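PDB 5V13: AAEL008620-PA odorant-binding protein from Aedes aegypti, which binds juvenile hormone III specifically in mosquito hemolymph, as a member of the odorant-binding protein family. Local coordinates for residues R35-S40 and E276-A281; P99-A104 and A134-T139; F200-E205 and D252-V257. All coordinates share one frame; numbering follows the deposited sequence.

Contact 1: residues R35-S40 and E276-A281. With JH3 (methyl (2E,6E)-9-[(2R)-3,3-dimethyloxiran-2-yl]-3,7-dimethylnona-2,6-dienoate), chain E.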
ATOM      1  N   ARG B  35      -4.544   8.409 -21.327  1.00 12.74           N
ATOM      2  CA  ARG B  35      -5.617   9.099 -22.045  1.00 16.36           C
ATOM      3  C   ARG B  35      -5.102   9.766 -23.312  1.00 18.97           C
ATOM      4  O   ARG B  35      -5.781   9.744 -24.348  1.00 14.54           O
ATOM      5  CB  ARG B  35      -6.307  10.127 -21.150  1.00 20.43           C
ATOM      6  CG  ARG B  35      -7.186   9.499 -20.064  1.00 33.66           C
ATOM      7  CD  ARG B  35      -8.389   8.738 -20.656  1.00 37.08           C
ATOM      8  NE  ARG B  35      -9.285   9.635 -21.387  1.00 35.56           N
ATOM      9  CZ  ARG B  35     -10.334  10.253 -20.848  1.00 33.26           C
ATOM     10  NH1 ARG B  35     -10.630  10.071 -19.568  1.00 36.51           N
ATOM     11  NH2 ARG B  35     -11.087  11.055 -21.586  1.00 31.53           N
ATOM     12  N   CYS B  36      -3.907  10.365 -23.260  1.00 15.76           N
ATOM     13  CA  CYS B  36      -3.335  10.936 -24.478  1.00 14.99           C
ATOM     14  C   CYS B  36      -2.960   9.858 -25.498  1.00 15.11           C
ATOM     15  O   CYS B  36      -3.014  10.112 -26.711  1.00 16.46           O
ATOM     16  CB  CYS B  36      -2.123  11.803 -24.130  1.00 14.59           C
ATOM     17  SG  CYS B  36      -2.608  13.327 -23.232  1.00 19.14           S
ATOM     18  N   LEU B  37      -2.577   8.660 -25.043  1.00 11.57           N
ATOM     19  CA  LEU B  37      -2.305   7.570 -25.987  1.00 17.11           C
ATOM     20  C   LEU B  37      -3.573   7.139 -26.714  1.00 20.11           C
ATOM     21  O   LEU B  37      -3.580   6.979 -27.944  1.00 16.59           O
ATOM     22  CB  LEU B  37      -1.684   6.374 -25.259  1.00 18.51           C
ATOM     23  CG  LEU B  37      -0.164   6.368 -25.081  1.00 18.45           C
ATOM     24  CD1 LEU B  37       0.268   5.242 -24.140  1.00 17.25           C
ATOM     25  CD2 LEU B  37       0.511   6.204 -26.443  1.00 20.01           C
ATOM     26  N   ASN B  38      -4.662   6.945 -25.971  1.00 19.31           N
ATOM     27  CA  ASN B  38      -5.890   6.438 -26.581  1.00 23.16           C
ATOM     28  C   ASN B  38      -6.606   7.506 -27.399  1.00 25.60           C
ATOM     29  O   ASN B  38      -7.366   7.168 -28.313  1.00 22.43           O
ATOM     30  CB  ASN B  38      -6.831   5.875 -25.511  1.00 22.47           C
ATOM     31  CG  ASN B  38      -6.288   4.608 -24.861  1.00 24.07           C
ATOM     32  OD1 ASN B  38      -5.399   3.952 -25.400  1.00 29.68           O
ATOM     33  ND2 ASN B  38      -6.821   4.264 -23.694  1.00 23.25           N
ATOM     34  N   ASP B  39      -6.386   8.791 -27.094  1.00 23.00           N
ATOM     35  CA  ASP B  39      -6.923   9.841 -27.955  1.00 23.48           C
ATOM     36  C   ASP B  39      -6.158   9.972 -29.261  1.00 26.75           C
ATOM     37  O   ASP B  39      -6.624  10.678 -30.158  1.00 27.66           O
ATOM     38  CB  ASP B  39      -6.929  11.195 -27.239  1.00 27.35           C
ATOM     39  CG  ASP B  39      -7.962  11.262 -26.112  1.00 41.30           C
ATOM     40  OD1 ASP B  39      -8.876  10.408 -26.088  1.00 44.08           O
ATOM     41  OD2 ASP B  39      -7.860  12.166 -25.251  1.00 42.06           O
ATOM     42  N   SER B  40      -5.016   9.309 -29.404  1.00 22.51           N
ATOM     43  CA  SER B  40      -4.202   9.417 -30.607  1.00 21.35           C
ATOM     44  C   SER B  40      -4.509   8.285 -31.586  1.00 25.61           C
ATOM     45  O   SER B  40      -4.675   7.126 -31.190  1.00 25.83           O
ATOM     46  CB  SER B  40      -2.717   9.398 -30.242  1.00 20.21           C
ATOM     47  OG  SER B  40      -1.915   9.487 -31.404  1.00 27.64           O
ATOM     48  N   GLU B 276       0.572  -4.374 -27.517  1.00 31.40           N
ATOM     49  CA  GLU B 276       1.294  -3.117 -27.580  1.00 27.04           C
ATOM     50  C   GLU B 276       0.315  -1.951 -27.598  1.00 22.66           C
ATOM     51  O   GLU B 276      -0.833  -2.100 -28.034  1.00 33.55           O
ATOM     52  CB  GLU B 276       2.183  -3.091 -28.822  1.00 21.07           C
ATOM     53  CG  GLU B 276       3.318  -4.123 -28.806  1.00 27.94           C
ATOM     54  CD  GLU B 276       4.387  -3.815 -27.761  1.00 27.57           C
ATOM     55  OE1 GLU B 276       5.382  -4.557 -27.690  1.00 29.16           O
ATOM     56  OE2 GLU B 276       4.243  -2.829 -27.005  1.00 25.70           O
ATOM     57  N   PRO B 277       0.728  -0.754 -27.136  1.00 18.23           N
ATOM     58  CA  PRO B 277       2.061  -0.396 -26.629  1.00 19.67           C
ATOM     59  C   PRO B 277       2.282  -0.771 -25.164  1.00 17.64           C
ATOM     60  O   PRO B 277       3.345  -0.472 -24.628  1.00 25.21           O
ATOM     61  CB  PRO B 277       2.094   1.124 -26.797  1.00 20.90           C
ATOM     62  CG  PRO B 277       0.666   1.540 -26.578  1.00 16.77           C
ATOM     63  CD  PRO B 277      -0.165   0.417 -27.190  1.00 21.82           C
ATOM     64  N   TRP B 278       1.300  -1.431 -24.548  1.00 22.42           N
ATOM     65  CA  TRP B 278       1.347  -1.659 -23.101  1.00 28.45           C
ATOM     66  C   TRP B 278       2.513  -2.561 -22.707  1.00 30.33           C
ATOM     67  O   TRP B 278       3.190  -2.302 -21.703  1.00 24.52           O
ATOM     68  CB  TRP B 278       0.012  -2.240 -22.623  1.00 22.95           C
ATOM     69  CG  TRP B 278      -1.151  -1.557 -23.279  1.00 25.07           C
ATOM     70  CD1 TRP B 278      -2.058  -2.121 -24.127  1.00 26.78           C
ATOM     71  CD2 TRP B 278      -1.494  -0.164 -23.195  1.00 24.59           C
ATOM     72  NE1 TRP B 278      -2.959  -1.177 -24.552  1.00 22.87           N
ATOM     73  CE2 TRP B 278      -2.632   0.033 -23.999  1.00 24.16           C
ATOM     74  CE3 TRP B 278      -0.961   0.930 -22.497  1.00 16.89           C
ATOM     75  CZ2 TRP B 278      -3.243   1.276 -24.137  1.00 25.35           C
ATOM     76  CZ3 TRP B 278      -1.565   2.172 -22.647  1.00 20.06           C
ATOM     77  CH2 TRP B 278      -2.699   2.330 -23.452  1.00 24.20           C
ATOM     78  N   LYS B 279       2.770  -3.616 -23.481  1.00 23.71           N
ATOM     79  CA  LYS B 279       3.861  -4.526 -23.138  1.00 19.24           C
ATOM     80  C   LYS B 279       5.200  -3.809 -23.195  1.00 26.08           C
ATOM     81  O   LYS B 279       6.024  -3.929 -22.278  1.00 25.34           O
ATOM     82  CB  LYS B 279       3.864  -5.744 -24.072  1.00 23.26           C
ATOM     83  CG  LYS B 279       5.010  -6.704 -23.777  1.00 32.44           C
ATOM     84  CD  LYS B 279       5.470  -7.451 -25.012  1.00 45.00           C
ATOM     85  CE  LYS B 279       4.409  -8.427 -25.472  1.00 51.29           C
ATOM     86  NZ  LYS B 279       4.555  -8.800 -26.905  1.00 52.73           N
ATOM     87  N   SER B 280       5.437  -3.050 -24.268  1.00 18.17           N
ATOM     88  CA  SER B 280       6.692  -2.317 -24.372  1.00 25.27           C
ATOM     89  C   SER B 280       6.830  -1.294 -23.260  1.00 19.64           C
ATOM     90  O   SER B 280       7.945  -1.032 -22.794  1.00 26.53           O
ATOM     91  CB  SER B 280       6.801  -1.630 -25.728  1.00 20.20           C
ATOM     92  OG  SER B 280       7.128  -2.585 -26.717  1.00 22.18           O
ATOM     93  N   ALA B 281       5.718  -0.692 -22.843  1.00 18.25           N
ATOM     94  CA  ALA B 281       5.776   0.329 -21.805  1.00 17.15           C
ATOM     95  C   ALA B 281       6.269  -0.263 -20.493  1.00 25.14           C
ATOM     96  O   ALA B 281       7.118   0.327 -19.807  1.00 20.95           O
ATOM     97  CB  ALA B 281       4.397   0.960 -21.607  1.00 13.95           C
TER
HETATM   98  C1  JH3 E 301       3.063   5.136 -20.833  1.00 19.20           C
HETATM   99  O2  JH3 E 301       3.778   4.507 -20.073  1.00 26.63           O
HETATM  100  O1  JH3 E 301       1.732   4.640 -21.074  1.00 26.28           O
HETATM  101  CM  JH3 E 301       1.289   3.489 -20.352  1.00 26.40           C
HETATM  102  C2  JH3 E 301       3.459   6.386 -21.508  1.00 17.52           C
HETATM  103  C3  JH3 E 301       4.641   7.004 -21.443  1.00 12.87           C
HETATM  104  C3' JH3 E 301       5.812   6.500 -20.646  1.00 17.41           C
HETATM  105  C4  JH3 E 301       4.769   8.293 -22.220  1.00 13.64           C
HETATM  106  C5  JH3 E 301       5.502   9.320 -21.363  1.00 16.25           C
HETATM  107  C6  JH3 E 301       5.242  10.706 -21.911  1.00 14.03           C
HETATM  108  C7  JH3 E 301       6.084  11.331 -22.747  1.00 15.23           C
HETATM  109  C7' JH3 E 301       7.342  10.655 -23.226  1.00 16.95           C
HETATM  110  C8  JH3 E 301       5.721  12.729 -23.224  1.00 19.48           C
HETATM  111  C9  JH3 E 301       6.736  13.786 -22.758  1.00 18.61           C
HETATM  112  CA  JH3 E 301       7.017  13.710 -21.259  1.00 16.96           C
HETATM  113  O3  JH3 E 301       7.834  14.800 -20.776  1.00 16.80           O
HETATM  114  CB  JH3 E 301       6.449  14.860 -20.429  1.00 17.52           C
HETATM  115  CB' JH3 E 301       6.061  14.430 -19.009  1.00 14.96           C
HETATM  116  CC  JH3 E 301       5.709  16.002 -21.108  1.00 20.65           C
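Leu37, near the end of helix 26-38, faces Pro277 at the entry to helix 278-286, and their CA atoms, 9.1 Å apart, are the nearest CA pair across the segments. A cis peptide bond precedes Pro277, and the chain then turns directly into the helix, where Ala281 N bonds back to Pro277 O. Trp278 holds CG beside its backbone N, anti to the carbonyl carbon (chi1 -42°), which carries the indole across the gap. There Leu37 lies alongside its far end, with CD1 of Leu37 3.9 Å from CZ3 of Trp278. Pro277 CD sits 4.0 Å above the centre of one face of the Trp278 ring and supports the indole from that side. Here the C-terminal helix packs against the helical odorant-binding fold to line the juvenile hormone pocket. Methyl carbon CM of the hormone lies at the indole edge, 3.9 Å from Trp278 CZ3. Leucine suits its place because one branched apolar end serves both indole and ester: Leu37 CD1 is 3.5 Å from the hormone's O1. Ala281 offers a small CB, 3.9 Å from O2 of the hormone. On the more exposed side, Asn38 brings OD1 to the rim of the indole, 3.7 Å from Trp278 CZ2, its amide plane 82° from the ring.

Contact 2: residues P99-A104 and A134-T139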
ATOM      1  N   PRO B  99      22.352  14.535  -7.063  1.00 35.29           N
ATOM      2  CA  PRO B  99      22.284  15.965  -6.699  1.00 28.69           C
ATOM      3  C   PRO B  99      22.776  16.895  -7.796  1.00 30.99           C
ATOM      4  O   PRO B  99      22.180  17.958  -8.022  1.00 28.24           O
ATOM      5  CB  PRO B  99      23.172  16.046  -5.447  1.00 35.00           C
ATOM      6  CG  PRO B  99      23.142  14.672  -4.874  1.00 39.87           C
ATOM      7  CD  PRO B  99      23.064  13.736  -6.049  1.00 38.66           C
ATOM      8  N   GLU B 100      23.843  16.526  -8.498  1.00 31.28           N
ATOM      9  CA  GLU B 100      24.366  17.412  -9.532  1.00 33.74           C
ATOM     10  C   GLU B 100      23.372  17.575 -10.681  1.00 32.57           C
ATOM     11  O   GLU B 100      23.201  18.685 -11.207  1.00 31.51           O
ATOM     12  CB  GLU B 100      25.710  16.884 -10.028  1.00 41.13           C
ATOM     13  CG  GLU B 100      26.389  17.778 -11.043  1.00 52.86           C
ATOM     14  CD  GLU B 100      27.852  17.437 -11.208  1.00 68.55           C
ATOM     15  OE1 GLU B 100      28.665  18.371 -11.374  1.00 75.36           O
ATOM     16  OE2 GLU B 100      28.189  16.234 -11.156  1.00 72.78           O
ATOM     17  N   GLN B 101      22.693  16.491 -11.072  1.00 28.40           N
ATOM     18  CA  GLN B 101      21.682  16.590 -12.128  1.00 32.48           C
ATOM     19  C   GLN B 101      20.439  17.332 -11.656  1.00 29.65           C
ATOM     20  O   GLN B 101      19.779  18.010 -12.455  1.00 25.31           O
ATOM     21  CB  GLN B 101      21.303  15.198 -12.641  1.00 35.82           C
ATOM     22  CG  GLN B 101      22.347  14.588 -13.564  1.00 42.50           C
ATOM     23  CD  GLN B 101      22.852  15.583 -14.601  1.00 51.21           C
ATOM     24  OE1 GLN B 101      22.104  16.016 -15.483  1.00 51.94           O
ATOM     25  NE2 GLN B 101      24.125  15.960 -14.490  1.00 53.79           N
ATOM     26  N   LEU B 102      20.099  17.219 -10.370  1.00 19.59           N
ATOM     27  CA  LEU B 102      18.992  18.005  -9.839  1.00 22.94           C
ATOM     28  C   LEU B 102      19.292  19.497  -9.942  1.00 24.39           C
ATOM     29  O   LEU B 102      18.446  20.285 -10.384  1.00 22.85           O
ATOM     30  CB  LEU B 102      18.717  17.605  -8.392  1.00 25.26           C
ATOM     31  CG  LEU B 102      17.633  18.394  -7.653  1.00 24.71           C
ATOM     32  CD1 LEU B 102      16.303  18.303  -8.400  1.00 23.16           C
ATOM     33  CD2 LEU B 102      17.504  17.869  -6.220  1.00 25.72           C
ATOM     34  N   GLN B 103      20.500  19.903  -9.544  1.00 25.37           N
ATOM     35  CA  GLN B 103      20.860  21.316  -9.605  1.00 31.04           C
ATOM     36  C   GLN B 103      20.937  21.805 -11.047  1.00 28.26           C
ATOM     37  O   GLN B 103      20.586  22.957 -11.339  1.00 27.46           O
ATOM     38  CB  GLN B 103      22.188  21.557  -8.887  1.00 31.69           C
ATOM     39  CG  GLN B 103      22.564  23.030  -8.763  1.00 35.79           C
ATOM     40  CD  GLN B 103      21.520  23.836  -8.011  1.00 43.87           C
ATOM     41  OE1 GLN B 103      20.941  23.366  -7.028  1.00 47.48           O
ATOM     42  NE2 GLN B 103      21.272  25.052  -8.471  1.00 43.59           N
ATOM     43  N   ALA B 104      21.398  20.949 -11.964  1.00 21.22           N
ATOM     44  CA  ALA B 104      21.433  21.343 -13.373  1.00 26.05           C
ATOM     45  C   ALA B 104      20.032  21.630 -13.898  1.00 20.50           C
ATOM     46  O   ALA B 104      19.811  22.634 -14.589  1.00 24.11           O
ATOM     47  CB  ALA B 104      22.108  20.255 -14.212  1.00 25.02           C
ATOM     48  N   ALA B 134      15.916  17.215 -24.173  1.00 16.18           N
ATOM     49  CA  ALA B 134      17.112  16.474 -24.569  1.00 23.18           C
ATOM     50  C   ALA B 134      18.177  16.551 -23.488  1.00 27.29           C
ATOM     51  O   ALA B 134      18.866  15.561 -23.215  1.00 30.60           O
ATOM     52  CB  ALA B 134      17.658  17.005 -25.902  1.00 22.70           C
ATOM     53  N   THR B 135      18.294  17.708 -22.840  1.00 18.12           N
ATOM     54  CA  THR B 135      19.350  17.942 -21.868  1.00 20.52           C
ATOM     55  C   THR B 135      19.082  17.246 -20.541  1.00 21.41           C
ATOM     56  O   THR B 135      20.037  16.882 -19.843  1.00 20.03           O
ATOM     57  CB  THR B 135      19.525  19.454 -21.664  1.00 20.88           C
ATOM     58  OG1 THR B 135      19.736  20.087 -22.935  1.00 22.17           O
ATOM     59  CG2 THR B 135      20.715  19.766 -20.751  1.00 26.12           C
ATOM     60  N   HIS B 136      17.803  17.039 -20.179  1.00 20.53           N
ATOM     61  CA  HIS B 136      17.441  16.468 -18.884  1.00 22.36           C
ATOM     62  C   HIS B 136      16.551  15.239 -19.030  1.00 19.13           C
ATOM     63  O   HIS B 136      15.749  14.941 -18.145  1.00 20.80           O
ATOM     64  CB  HIS B 136      16.774  17.525 -18.005  1.00 17.26           C
ATOM     65  CG  HIS B 136      17.674  18.682 -17.718  1.00 23.59           C
ATOM     66  ND1 HIS B 136      18.738  18.593 -16.845  1.00 24.50           N
ATOM     67  CD2 HIS B 136      17.717  19.931 -18.238  1.00 22.60           C
ATOM     68  CE1 HIS B 136      19.377  19.748 -16.815  1.00 23.80           C
ATOM     69  NE2 HIS B 136      18.776  20.579 -17.647  1.00 25.78           N
ATOM     70  N   HIS B 137      16.711  14.515 -20.138  1.00 19.72           N
ATOM     71  CA  HIS B 137      15.843  13.395 -20.491  1.00 22.49           C
ATOM     72  C   HIS B 137      15.661  12.411 -19.334  1.00 17.31           C
ATOM     73  O   HIS B 137      14.536  12.136 -18.901  1.00 14.39           O
ATOM     74  CB  HIS B 137      16.438  12.691 -21.720  1.00 21.39           C
ATOM     75  CG  HIS B 137      15.612  11.557 -22.233  1.00 32.14           C
ATOM     76  ND1 HIS B 137      15.788  10.258 -21.808  1.00 39.37           N
ATOM     77  CD2 HIS B 137      14.611  11.524 -23.145  1.00 37.88           C
ATOM     78  CE1 HIS B 137      14.924   9.474 -22.430  1.00 41.68           C
ATOM     79  NE2 HIS B 137      14.200  10.218 -23.247  1.00 38.02           N
ATOM     80  N   SER B 138      16.762  11.854 -18.830  1.00 19.26           N
ATOM     81  CA  SER B 138      16.642  10.791 -17.832  1.00 17.29           C
ATOM     82  C   SER B 138      16.139  11.319 -16.494  1.00 17.58           C
ATOM     83  O   SER B 138      15.498  10.574 -15.738  1.00 17.22           O
ATOM     84  CB  SER B 138      17.988  10.083 -17.655  1.00 27.53           C
ATOM     85  OG  SER B 138      18.951  10.965 -17.108  1.00 31.42           O
ATOM     86  N   THR B 139      16.410  12.595 -16.187  1.00 16.78           N
ATOM     87  CA  THR B 139      15.874  13.196 -14.965  1.00 17.52           C
ATOM     88  C   THR B 139      14.362  13.392 -15.068  1.00 16.54           C
ATOM     89  O   THR B 139      13.629  13.070 -14.133  1.00 15.41           O
ATOM     90  CB  THR B 139      16.577  14.530 -14.686  1.00 18.02           C
ATOM     91  OG1 THR B 139      17.975  14.304 -14.452  1.00 20.60           O
ATOM     92  CG2 THR B 139      15.975  15.240 -13.477  1.00 16.81           C
TER
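The imidazole of His136 reaches toward helix 99-113 and meets Ala104, whose CB lies in the ring plane at its edge, 3.8 Å from CE1 of His136. This is helix packing within the odorant-binding domain: His136 occupies the break between helix 122-135 and helix 137-143, as the first residue to leave the former and the N-cap position of the latter. With CG beside its own backbone N (chi1 -61°), the imidazole extends from this kink to the neighbouring helix. Alanine suits the facing position because its short side chain lets the ring come close to the main chain, with CE1 of His136 3.5 Å from C of Ala104. The methyl CG2 of Thr135 sits 3.7 Å above one face of the His136 ring, offset toward the rim, so the imidazole is held by contacts on a face as well as at an edge. Asn108, one turn further along helix 99-113, anchors the polar end through a hydrogen bond between its ND2 and NE2 of His136. The contact buries ND1 of His136 without a hydrogen-bonding partner in the model. Beside the imidazole, Thr139 faces the flank of Gln101. Threonine is small enough for this buried place, where its hydroxyl meets aliphatic carbon: OG1 of Thr139 lies 3.9 Å from CB of Gln101.

Contact 3: residues F200-E205 and D252-V257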
ATOM      1  N   PHE B 200     -12.862  11.657 -11.549  1.00 11.51           N
ATOM      2  CA  PHE B 200     -13.469  11.355 -12.842  1.00 13.05           C
ATOM      3  C   PHE B 200     -13.115  12.391 -13.910  1.00 16.71           C
ATOM      4  O   PHE B 200     -13.427  12.173 -15.089  1.00 16.19           O
ATOM      5  CB  PHE B 200     -15.007  11.285 -12.713  1.00 14.71           C
ATOM      6  CG  PHE B 200     -15.536  10.064 -11.959  1.00 15.45           C
ATOM      7  CD1 PHE B 200     -14.672   9.133 -11.394  1.00 13.43           C
ATOM      8  CD2 PHE B 200     -16.917   9.855 -11.837  1.00 17.65           C
ATOM      9  CE1 PHE B 200     -15.164   8.008 -10.705  1.00 15.66           C
ATOM     10  CE2 PHE B 200     -17.427   8.737 -11.149  1.00 18.26           C
ATOM     11  CZ  PHE B 200     -16.550   7.812 -10.582  1.00 18.04           C
ATOM     12  N   ARG B 201     -12.505  13.515 -13.519  1.00 12.96           N
ATOM     13  CA  ARG B 201     -12.312  14.685 -14.389  1.00 11.77           C
ATOM     14  C   ARG B 201     -13.635  15.248 -14.911  1.00 17.11           C
ATOM     15  O   ARG B 201     -13.675  15.893 -15.969  1.00 18.86           O
ATOM     16  CB  ARG B 201     -11.357  14.380 -15.552  1.00 11.77           C
ATOM     17  CG  ARG B 201      -9.855  14.465 -15.189  1.00 11.58           C
ATOM     18  CD  ARG B 201      -9.414  13.344 -14.215  1.00 13.86           C
ATOM     19  NE  ARG B 201      -7.956  13.310 -14.006  1.00 14.63           N
ATOM     20  CZ  ARG B 201      -7.325  12.453 -13.199  1.00 19.39           C
ATOM     21  NH1 ARG B 201      -8.011  11.533 -12.508  1.00 10.53           N
ATOM     22  NH2 ARG B 201      -5.998  12.507 -13.085  1.00 18.16           N
ATOM     23  N   TRP B 202     -14.730  15.029 -14.168  1.00 14.01           N
ATOM     24  CA  TRP B 202     -15.961  15.781 -14.419  1.00 18.75           C
ATOM     25  C   TRP B 202     -15.812  17.235 -13.983  1.00 17.54           C
ATOM     26  O   TRP B 202     -16.433  18.130 -14.566  1.00 19.42           O
ATOM     27  CB  TRP B 202     -17.150  15.151 -13.688  1.00 16.75           C
ATOM     28  CG  TRP B 202     -17.603  13.834 -14.208  1.00 17.63           C
ATOM     29  CD1 TRP B 202     -16.994  13.072 -15.154  1.00 16.39           C
ATOM     30  CD2 TRP B 202     -18.793  13.126 -13.827  1.00 18.00           C
ATOM     31  NE1 TRP B 202     -17.712  11.924 -15.371  1.00 17.07           N
ATOM     32  CE2 TRP B 202     -18.828  11.936 -14.578  1.00 14.90           C
ATOM     33  CE3 TRP B 202     -19.826  13.382 -12.918  1.00 19.49           C
ATOM     34  CZ2 TRP B 202     -19.852  11.001 -14.453  1.00 19.53           C
ATOM     35  CZ3 TRP B 202     -20.853  12.445 -12.793  1.00 19.21           C
ATOM     36  CH2 TRP B 202     -20.860  11.276 -13.562  1.00 20.80           C
ATOM     37  N   ILE B 203     -15.010  17.479 -12.952  1.00 17.22           N
ATOM     38  CA  ILE B 203     -14.583  18.816 -12.553  1.00 21.04           C
ATOM     39  C   ILE B 203     -13.081  18.892 -12.774  1.00 22.62           C
ATOM     40  O   ILE B 203     -12.340  18.017 -12.309  1.00 18.60           O
ATOM     41  CB  ILE B 203     -14.945  19.121 -11.090  1.00 21.58           C
ATOM     42  CG1 ILE B 203     -16.463  19.246 -10.946  1.00 24.09           C
ATOM     43  CG2 ILE B 203     -14.236  20.410 -10.609  1.00 19.08           C
ATOM     44  CD1 ILE B 203     -16.932  19.514  -9.520  1.00 26.42           C
ATOM     45  N   THR B 204     -12.637  19.916 -13.502  1.00 19.63           N
ATOM     46  CA  THR B 204     -11.239  19.988 -13.885  1.00 14.02           C
ATOM     47  C   THR B 204     -10.399  20.464 -12.713  1.00 20.47           C
ATOM     48  O   THR B 204     -10.910  20.912 -11.678  1.00 20.03           O
ATOM     49  CB  THR B 204     -11.049  20.932 -15.071  1.00 20.24           C
ATOM     50  OG1 THR B 204     -11.240  22.279 -14.629  1.00 23.21           O
ATOM     51  CG2 THR B 204     -12.059  20.624 -16.171  1.00 24.58           C
ATOM     52  N   GLU B 205      -9.079  20.368 -12.884  1.00 18.35           N
ATOM     53  CA  GLU B 205      -8.189  20.829 -11.831  1.00 15.24           C
ATOM     54  C   GLU B 205      -8.424  22.300 -11.509  1.00 21.53           C
ATOM     55  O   GLU B 205      -8.253  22.715 -10.357  1.00 20.14           O
ATOM     56  CB  GLU B 205      -6.736  20.586 -12.230  1.00 20.54           C
ATOM     57  CG  GLU B 205      -5.727  20.981 -11.156  1.00 35.65           C
ATOM     58  CD  GLU B 205      -4.347  20.390 -11.409  1.00 39.91           C
ATOM     59  OE1 GLU B 205      -4.269  19.405 -12.181  1.00 26.79           O
ATOM     60  OE2 GLU B 205      -3.355  20.917 -10.840  1.00 35.28           O
ATOM     61  N   ASP B 252     -31.508   7.652 -10.417  1.00 31.58           N
ATOM     62  CA  ASP B 252     -31.047   6.292 -10.693  1.00 32.93           C
ATOM     63  C   ASP B 252     -30.013   6.271 -11.819  1.00 32.14           C
ATOM     64  O   ASP B 252     -29.019   5.536 -11.740  1.00 23.72           O
ATOM     65  CB  ASP B 252     -32.232   5.389 -11.032  1.00 29.50           C
ATOM     66  CG  ASP B 252     -33.123   5.106  -9.826  1.00 35.44           C
ATOM     67  OD1 ASP B 252     -32.742   5.464  -8.687  1.00 39.85           O
ATOM     68  OD2 ASP B 252     -34.208   4.519 -10.021  1.00 39.48           O
ATOM     69  N   SER B 253     -30.228   7.070 -12.873  1.00 23.50           N
ATOM     70  CA  SER B 253     -29.235   7.149 -13.942  1.00 28.76           C
ATOM     71  C   SER B 253     -27.898   7.664 -13.426  1.00 29.45           C
ATOM     72  O   SER B 253     -26.838   7.136 -13.794  1.00 24.47           O
ATOM     73  CB  SER B 253     -29.734   8.039 -15.081  1.00 31.18           C
ATOM     74  OG  SER B 253     -30.805   7.423 -15.769  1.00 35.62           O
ATOM     75  N   LEU B 254     -27.920   8.697 -12.576  1.00 28.77           N
ATOM     76  CA  LEU B 254     -26.663   9.230 -12.056  1.00 20.64           C
ATOM     77  C   LEU B 254     -25.909   8.183 -11.242  1.00 18.92           C
ATOM     78  O   LEU B 254     -24.687   8.053 -11.373  1.00 19.62           O
ATOM     79  CB  LEU B 254     -26.915  10.482 -11.216  1.00 24.14           C
ATOM     80  CG  LEU B 254     -25.687  11.067 -10.513  1.00 21.81           C
ATOM     81  CD1 LEU B 254     -24.580  11.397 -11.529  1.00 16.79           C
ATOM     82  CD2 LEU B 254     -26.086  12.309  -9.704  1.00 21.29           C
ATOM     83  N   VAL B 255     -26.612   7.419 -10.400  1.00 17.88           N
ATOM     84  CA  VAL B 255     -25.929   6.365  -9.651  1.00 23.47           C
ATOM     85  C   VAL B 255     -25.327   5.346 -10.608  1.00 21.13           C
ATOM     86  O   VAL B 255     -24.175   4.919 -10.446  1.00 21.71           O
ATOM     87  CB  VAL B 255     -26.883   5.702  -8.642  1.00 22.09           C
ATOM     88  CG1 VAL B 255     -26.250   4.446  -8.061  1.00 23.17           C
ATOM     89  CG2 VAL B 255     -27.213   6.661  -7.506  1.00 27.00           C
ATOM     90  N   ALA B 256     -26.082   4.969 -11.643  1.00 22.92           N
ATOM     91  CA  ALA B 256     -25.595   3.985 -12.605  1.00 20.44           C
ATOM     92  C   ALA B 256     -24.331   4.466 -13.303  1.00 24.69           C
ATOM     93  O   ALA B 256     -23.370   3.701 -13.457  1.00 20.67           O
ATOM     94  CB  ALA B 256     -26.687   3.671 -13.628  1.00 22.96           C
ATOM     95  N   VAL B 257     -24.306   5.735 -13.730  1.00 17.81           N
ATOM     96  CA  VAL B 257     -23.143   6.255 -14.440  1.00 18.76           C
ATOM     97  C   VAL B 257     -21.924   6.281 -13.527  1.00 17.73           C
ATOM     98  O   VAL B 257     -20.830   5.869 -13.929  1.00 19.90           O
ATOM     99  CB  VAL B 257     -23.432   7.651 -15.025  1.00 17.79           C
ATOM    100  CG1 VAL B 257     -22.149   8.249 -15.604  1.00 19.72           C
ATOM    101  CG2 VAL B 257     -24.529   7.593 -16.089  1.00 19.62           C
TER
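Trp202 carries its indole toward helix 251-264 with CG beside its own backbone N (chi1 -70°), while Leu254 and Val257 on that helix direct CG and CG1, respectively, anti to their backbone N (chi1 175° and 173°). These torsions bring the two aliphatic side chains to the edge of the indole, near its plane. CG1 of Val257 is 3.8 Å from CZ2 of Trp202, and CD1 of Leu254 is 4.1 Å from CZ3 of Trp202. Spaced three residues apart, Leu254 and Val257 lie on the same side of the helix, which lets both touch one large ring. The packing joins the loop between helices 190-199 and 211-220 to helix 251-264 in the C-terminal half of this helical protein. Arg201, with positive phi, is the first residue to leave helical geometry and turns the chain into this loop. Phe200 places CD2 3.9 Å above one face of the Trp202 ring, offset toward the rim, and Phe197 also meets the indole. Tryptophan suits the site because it pairs a broad apolar rim with one N-H: its NE1 is hydrogen-bonded to Asp217 of helix 211-220. Across the two segments the contact is wholly apolar, so it rests on shape and burial.

How the contacts relate
The three contacts mark different distances from the juvenile hormone pocket. Contact 1 forms part of its wall. In contact 2, the side chain of His136 is about 10 Å from the bound JH3. The centres of contacts 1 and 2 are 26 Å apart, with their nearest atoms about 12 Å apart. Contact 3 belongs to the packing in the C-terminal half of the chain, away from the hormone-lining residues; its centre is 24 Å from that of contact 1, although their nearest atoms come within about 6 Å. Contacts 2 and 3 lie on opposite sides of the chain's centre, 39 Å between centres. Contact 1 joins residues near the two chain ends, and both other contacts fall between its segments in sequence.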